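Local coordinates for protein 5-oxoprolinase subunit C (Escherichia coli, PDB 5DUD) that serves as subunit C of 5-oxoprolinase, which cleaves 5-oxoproline to L-glutamate at the cost of ATP hydrolysis to ADP and phosphate, at residues A[79-83]-A[84-88]; A[53-57]-A[58-62]; A[44-47]-A[48-52]. One frame throughout, in Å; residues are numbered along the deposited sequence.

Contact 1. Residues A[79-83]-A[84-88]; sequences ARLDD and NAVWT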
# COMPACT_ATOMS: atom_id res chain seq x y z
N ALA A 79 19.21 18.80 14.44
CA ALA A 79 20.09 17.70 14.85
C ALA A 79 21.40 18.23 15.41
O ALA A 79 21.99 19.13 14.83
CB ALA A 79 20.36 16.79 13.67
N ARG A 80 21.82 17.68 16.56
CA ARG A 80 23.07 18.03 17.22
C ARG A 80 23.95 16.79 17.27
O ARG A 80 23.51 15.76 17.79
CB ARG A 80 22.84 18.62 18.63
CG ARG A 80 23.20 20.11 18.74
CD ARG A 80 23.21 20.60 20.17
NE ARG A 80 23.54 22.03 20.25
CZ ARG A 80 24.77 22.54 20.26
NH1 ARG A 80 25.84 21.74 20.22
NH2 ARG A 80 24.95 23.86 20.33
N LEU A 81 25.17 16.87 16.69
CA LEU A 81 26.16 15.80 16.67
C LEU A 81 27.26 16.10 17.70
O LEU A 81 28.20 16.84 17.41
CB LEU A 81 26.76 15.64 15.26
CG LEU A 81 27.82 14.53 15.05
CD1 LEU A 81 27.22 13.15 15.21
CD2 LEU A 81 28.47 14.63 13.66
N ASP A 82 27.13 15.52 18.91
CA ASP A 82 28.04 15.66 20.04
C ASP A 82 28.14 17.13 20.52
O ASP A 82 27.39 17.50 21.43
CB ASP A 82 29.45 15.06 19.75
CG ASP A 82 29.72 13.63 20.25
OD1 ASP A 82 28.74 12.87 20.44
OD2 ASP A 82 30.90 13.26 20.38
N ASP A 83 29.02 17.98 19.93
CA ASP A 83 29.22 19.38 20.35
C ASP A 83 29.02 20.38 19.20
O ASP A 83 29.45 21.54 19.31
CB ASP A 83 30.62 19.56 20.99
CG ASP A 83 31.81 19.28 20.08
OD1 ASP A 83 32.15 18.09 19.90
OD2 ASP A 83 32.40 20.25 19.56
N ASN A 84 28.33 19.97 18.12
CA ASN A 84 28.06 20.83 16.97
C ASN A 84 26.64 20.61 16.48
O ASN A 84 26.08 19.53 16.66
CB ASN A 84 29.04 20.53 15.82
CG ASN A 84 30.49 20.50 16.23
OD1 ASN A 84 31.18 19.49 16.08
ND2 ASN A 84 30.99 21.61 16.77
N ALA A 85 26.06 21.64 15.82
CA ALA A 85 24.72 21.58 15.25
C ALA A 85 24.81 21.27 13.76
O ALA A 85 25.34 22.09 13.00
CB ALA A 85 24.00 22.91 15.49
N VAL A 86 24.35 20.08 13.35
CA VAL A 86 24.39 19.62 11.96
C VAL A 86 23.05 19.93 11.28
O VAL A 86 22.01 19.89 11.94
CB VAL A 86 24.77 18.13 11.86
CG1 VAL A 86 26.00 17.81 12.70
CG2 VAL A 86 23.61 17.19 12.22
N TRP A 87 23.07 20.18 9.97
CA TRP A 87 21.86 20.53 9.23
C TRP A 87 21.56 19.56 8.09
O TRP A 87 22.40 18.75 7.69
CB TRP A 87 21.96 21.96 8.74
CG TRP A 87 21.80 22.94 9.86
CD1 TRP A 87 20.64 23.25 10.51
CD2 TRP A 87 22.84 23.66 10.54
NE1 TRP A 87 20.89 24.14 11.53
CE2 TRP A 87 22.23 24.42 11.56
CE3 TRP A 87 24.23 23.76 10.35
CZ2 TRP A 87 22.96 25.26 12.40
CZ3 TRP A 87 24.95 24.60 11.18
CH2 TRP A 87 24.32 25.32 12.20
N THR A 88 20.32 19.64 7.59
CA THR A 88 19.77 18.74 6.58
C THR A 88 20.22 19.03 5.14
O THR A 88 20.28 20.19 4.72
CB THR A 88 18.23 18.77 6.63
OG1 THR A 88 17.78 20.10 6.41
CG2 THR A 88 17.68 18.26 7.96
O HOH W 1 19.05 20.09 11.70

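Contact 2. Residues A[53-57]-A[58-62]; sequences LEITL and GQLTV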
# COMPACT_ATOMS: atom_id res chain seq x y z
N LEU A 53 16.60 5.04 7.45
CA LEU A 53 15.63 5.13 8.55
C LEU A 53 14.61 6.23 8.35
O LEU A 53 14.99 7.38 8.20
CB LEU A 53 16.33 5.40 9.89
CG LEU A 53 17.35 4.40 10.35
CD1 LEU A 53 18.01 4.86 11.64
CD2 LEU A 53 16.73 3.05 10.53
N GLU A 54 13.31 5.91 8.44
CA GLU A 54 12.24 6.91 8.44
C GLU A 54 11.99 7.25 9.90
O GLU A 54 11.97 6.34 10.72
CB GLU A 54 10.97 6.40 7.75
CG GLU A 54 9.80 7.38 7.83
CD GLU A 54 8.60 7.01 6.98
OE1 GLU A 54 7.63 6.46 7.54
OE2 GLU A 54 8.64 7.27 5.76
N ILE A 55 11.85 8.55 10.24
CA ILE A 55 11.62 9.00 11.62
C ILE A 55 10.41 9.90 11.63
O ILE A 55 10.37 10.81 10.81
CB ILE A 55 12.87 9.75 12.19
CG1 ILE A 55 14.20 9.00 11.92
CG2 ILE A 55 12.71 10.03 13.68
CD1 ILE A 55 15.35 9.92 11.67
N THR A 56 9.44 9.69 12.55
CA THR A 56 8.24 10.52 12.65
C THR A 56 8.35 11.38 13.90
O THR A 56 8.44 10.84 15.00
CB THR A 56 6.98 9.65 12.66
OG1 THR A 56 7.02 8.79 11.52
CG2 THR A 56 5.69 10.49 12.64
N LEU A 57 8.36 12.72 13.72
CA LEU A 57 8.48 13.73 14.78
C LEU A 57 9.77 13.54 15.61
O LEU A 57 9.71 13.39 16.84
CB LEU A 57 7.23 13.77 15.69
CG LEU A 57 5.97 14.34 15.05
CD1 LEU A 57 4.73 13.86 15.77
CD2 LEU A 57 6.00 15.86 15.05
N GLY A 58 10.91 13.54 14.92
CA GLY A 58 12.26 13.39 15.47
C GLY A 58 12.40 12.52 16.71
O GLY A 58 11.94 11.37 16.70
N GLN A 59 13.06 13.05 17.78
CA GLN A 59 13.28 12.36 19.06
C GLN A 59 14.03 11.04 18.85
O GLN A 59 13.54 9.97 19.21
CB GLN A 59 11.94 12.14 19.79
CG GLN A 59 11.25 13.43 20.23
CD GLN A 59 9.85 13.17 20.75
OE1 GLN A 59 9.68 12.23 21.52
NE2 GLN A 59 8.77 13.74 20.15
N LEU A 60 15.21 11.15 18.24
CA LEU A 60 16.06 10.02 17.90
C LEU A 60 17.51 10.29 18.28
O LEU A 60 18.06 11.32 17.90
CB LEU A 60 15.95 9.76 16.39
CG LEU A 60 16.74 8.54 15.86
CD1 LEU A 60 15.84 7.34 15.70
CD2 LEU A 60 17.43 8.84 14.55
N THR A 61 18.15 9.32 18.96
CA THR A 61 19.57 9.36 19.31
C THR A 61 20.18 8.06 18.83
O THR A 61 19.68 6.99 19.20
CB THR A 61 19.79 9.62 20.81
OG1 THR A 61 19.16 10.85 21.16
CG2 THR A 61 21.27 9.67 21.17
N VAL A 62 21.22 8.14 18.00
CA VAL A 62 21.88 6.95 17.45
C VAL A 62 23.40 7.09 17.56
O VAL A 62 23.98 8.01 16.98
CB VAL A 62 21.44 6.67 16.00
O HOH W 2 10.70 13.57 12.16

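Contact 3. Residues A[44-47]-A[48-52]; sequences VGND and ANAPA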
# COMPACT_ATOMS: atom_id res chain seq x y z
N VAL A 44 25.08 10.20 0.40
CA VAL A 44 26.04 9.25 0.95
C VAL A 44 26.67 8.31 -0.11
O VAL A 44 27.61 7.60 0.22
CB VAL A 44 25.48 8.43 2.15
CG1 VAL A 44 25.25 9.32 3.36
CG2 VAL A 44 24.22 7.65 1.80
N GLY A 45 26.20 8.34 -1.36
CA GLY A 45 26.78 7.54 -2.44
C GLY A 45 26.09 6.22 -2.69
O GLY A 45 26.44 5.53 -3.65
N ASN A 46 25.09 5.85 -1.86
CA ASN A 46 24.34 4.61 -2.04
C ASN A 46 23.37 4.75 -3.20
O ASN A 46 23.16 5.86 -3.69
CB ASN A 46 23.53 4.25 -0.76
CG ASN A 46 24.29 4.21 0.54
OD1 ASN A 46 25.53 4.18 0.56
ND2 ASN A 46 23.57 4.22 1.65
N ASP A 47 22.71 3.65 -3.61
CA ASP A 47 21.69 3.69 -4.66
C ASP A 47 20.50 4.48 -4.09
O ASP A 47 20.21 4.34 -2.91
CB ASP A 47 21.28 2.27 -5.08
CG ASP A 47 20.24 2.25 -6.18
OD1 ASP A 47 20.49 2.85 -7.25
OD2 ASP A 47 19.16 1.65 -5.97
N ALA A 48 19.85 5.35 -4.89
CA ALA A 48 18.76 6.23 -4.44
C ALA A 48 17.65 5.50 -3.62
O ALA A 48 17.13 6.07 -2.67
CB ALA A 48 18.13 6.92 -5.63
N ASN A 49 17.37 4.23 -3.94
CA ASN A 49 16.37 3.40 -3.23
C ASN A 49 16.99 2.53 -2.11
O ASN A 49 16.34 1.61 -1.62
CB ASN A 49 15.68 2.51 -4.27
CG ASN A 49 14.85 3.31 -5.25
OD1 ASN A 49 13.87 3.96 -4.86
ND2 ASN A 49 15.27 3.38 -6.51
N ALA A 50 18.22 2.84 -1.66
CA ALA A 50 18.87 2.04 -0.62
C ALA A 50 18.12 2.18 0.73
O ALA A 50 17.40 3.16 0.92
CB ALA A 50 20.32 2.46 -0.46
N PRO A 51 18.26 1.21 1.66
CA PRO A 51 17.52 1.32 2.93
C PRO A 51 18.02 2.44 3.84
O PRO A 51 19.21 2.52 4.14
CB PRO A 51 17.71 -0.06 3.60
CG PRO A 51 18.44 -0.90 2.63
CD PRO A 51 19.06 -0.03 1.59
N ALA A 52 17.09 3.32 4.28
CA ALA A 52 17.36 4.44 5.19
C ALA A 52 16.27 4.53 6.26
O ALA A 52 15.13 4.13 6.00
CB ALA A 52 17.45 5.74 4.41

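Contact 1. Residues A[79-83]-A[84-88]
A79 opens this beta hairpin by meeting V86: its carbonyl O accepts a hydrogen bond from V86 N at 2.9 Å, and its methyl CB rests on V86 CG2 at 3.6 Å. A water links A79 N to V86 O, extending the polar connection beyond the direct bond. R80 forms a non-hydrogen-bonded pair with A85. Its stem, extended from CG to NE, passes A85 CA at 4.1 Å from CG, and the guanidinium then turns back obliquely over the N84-A85 backbone, on the face that A85 shares. L81 pairs with N84 through two backbone bonds, L81 N to N84 O at 2.8 Å and N84 N to L81 O at 3.2 Å; the second donor stands well above the carbonyl plane. L81 CB touches V86 CG1 at 3.4 Å, V86's chi1 of -49° setting CG1 toward L81 and CG2 toward A79. D82 and D83 make the two-residue turn, where polar side chains fit an exposed tip; D82 OD1 accepts a bond from R99 N. The chemistry is thus divided: backbone bonds close the hairpin, while L81 packs on F70, V86 on L72 and L100, and A79 on L72 and L102; N84, on L81's face, is exposed near the turn.

Contact 2. Residues A[53-57]-A[58-62]
Between I55 and L60 the chain reverses through L57, G58 and Q59, all three at positive phi, and no clear direct hydrogen bond joins the two segments. A water bridges the bend instead, donating to I55 O at 3.1 Å and accepting from G58 N at 2.8 Å. Glycine suits the middle of the bend, since its backbone pair of 32° and -128° is readily reached without a side chain. I55 sends its two branches to different partners: CG2 lies against G58 O at 3.4 Å, whereas CD1 reaches L60 CD2 at 3.7 Å. The two side chains cross at about a right angle, methyl against methyl, and L60 gets there with CG anti to its backbone N (chi1 -177°). Branched aliphatic residues fit such a buried inner side. Q59, partly exposed, instead lays its extended chain beside the L57 carbonyl, CG 3.7 Å from L57 O. The bend carries the chain from one sheet to another. Strand 52-56 runs between strands 12-14 and 110-115, while strand 60-64 lies between 99-102 and 2-4; I55 and L60 meet in the layer between, both on L113, with L102 also touching I55.

Contact 3. Residues A[44-47]-A[48-52]
D47 and A50 are tied by a backbone hydrogen bond, A50 N to D47 O at 2.8 Å with an N-H...O angle of 149°, which closes a type I beta turn across A48 and N49. The donor stands above the D47 carbonyl plane and not within it. D47 contributes its side chain as well as its carbonyl. With CG anti to the backbone N (chi1 -179°), the carboxylate swings over the start of the turn and faces two amides: OD1 lies 3.5 Å from A48 N, at too poor an angle for a hydrogen bond, and OD2 lies 3.7 Å from N49 N. A negative group near these N-H dipoles would be favoured electrostatically, probably more by proximity than by any discrete bond, which may be part of why aspartate suits this exposed position.

The turn lies in the loop between helix 34-44 and strand 52-56. The helix ends in a Schellman motif at G45, whose positive phi is easily adopted by glycine, and the type I turn then redirects the chain toward the strand.

A48 occupies the first corner of the turn. Its compact methyl points away from the preceding segment while its backbone takes the helix-like angles that this corner requires. Its carbonyl O receives a hydrogen bond from N41 ND2 of the helix.

A50 points its methyl back toward the earlier segment, and CB meets N46 CB at 3.7 Å. A methyl is small enough to sit beside both that carbon and the D47 carbonyl. N46 lends only its aliphatic CB to this touch; its amide is employed elsewhere, ND2 donating to V115 O at the end of strand 110-115 and OD1 accepting from G117 N just beyond it.

How the contacts relate
The three contacts follow one another along the chain, all within the carboxyltransferase-type domain. Contact 3 brings the chain out of helix 34-44 and hands it directly to contact 2; the two adjoin in sequence but make no other touch, and their centres are 18 Å apart. Contacts 2 and 1 share the antiparallel sheet that contains strands 60-64, 99-102, 80-81 and 84-85, with strand 99-102 between them. Their centres are 14 Å apart and their nearest atoms about 6 Å. Contact 2 is buried, whereas contact 1 lies at the surface, its strand 84-85 being the sheet's outermost on that side within this chain. Contacts 1 and 3 are 21 Å apart between centres.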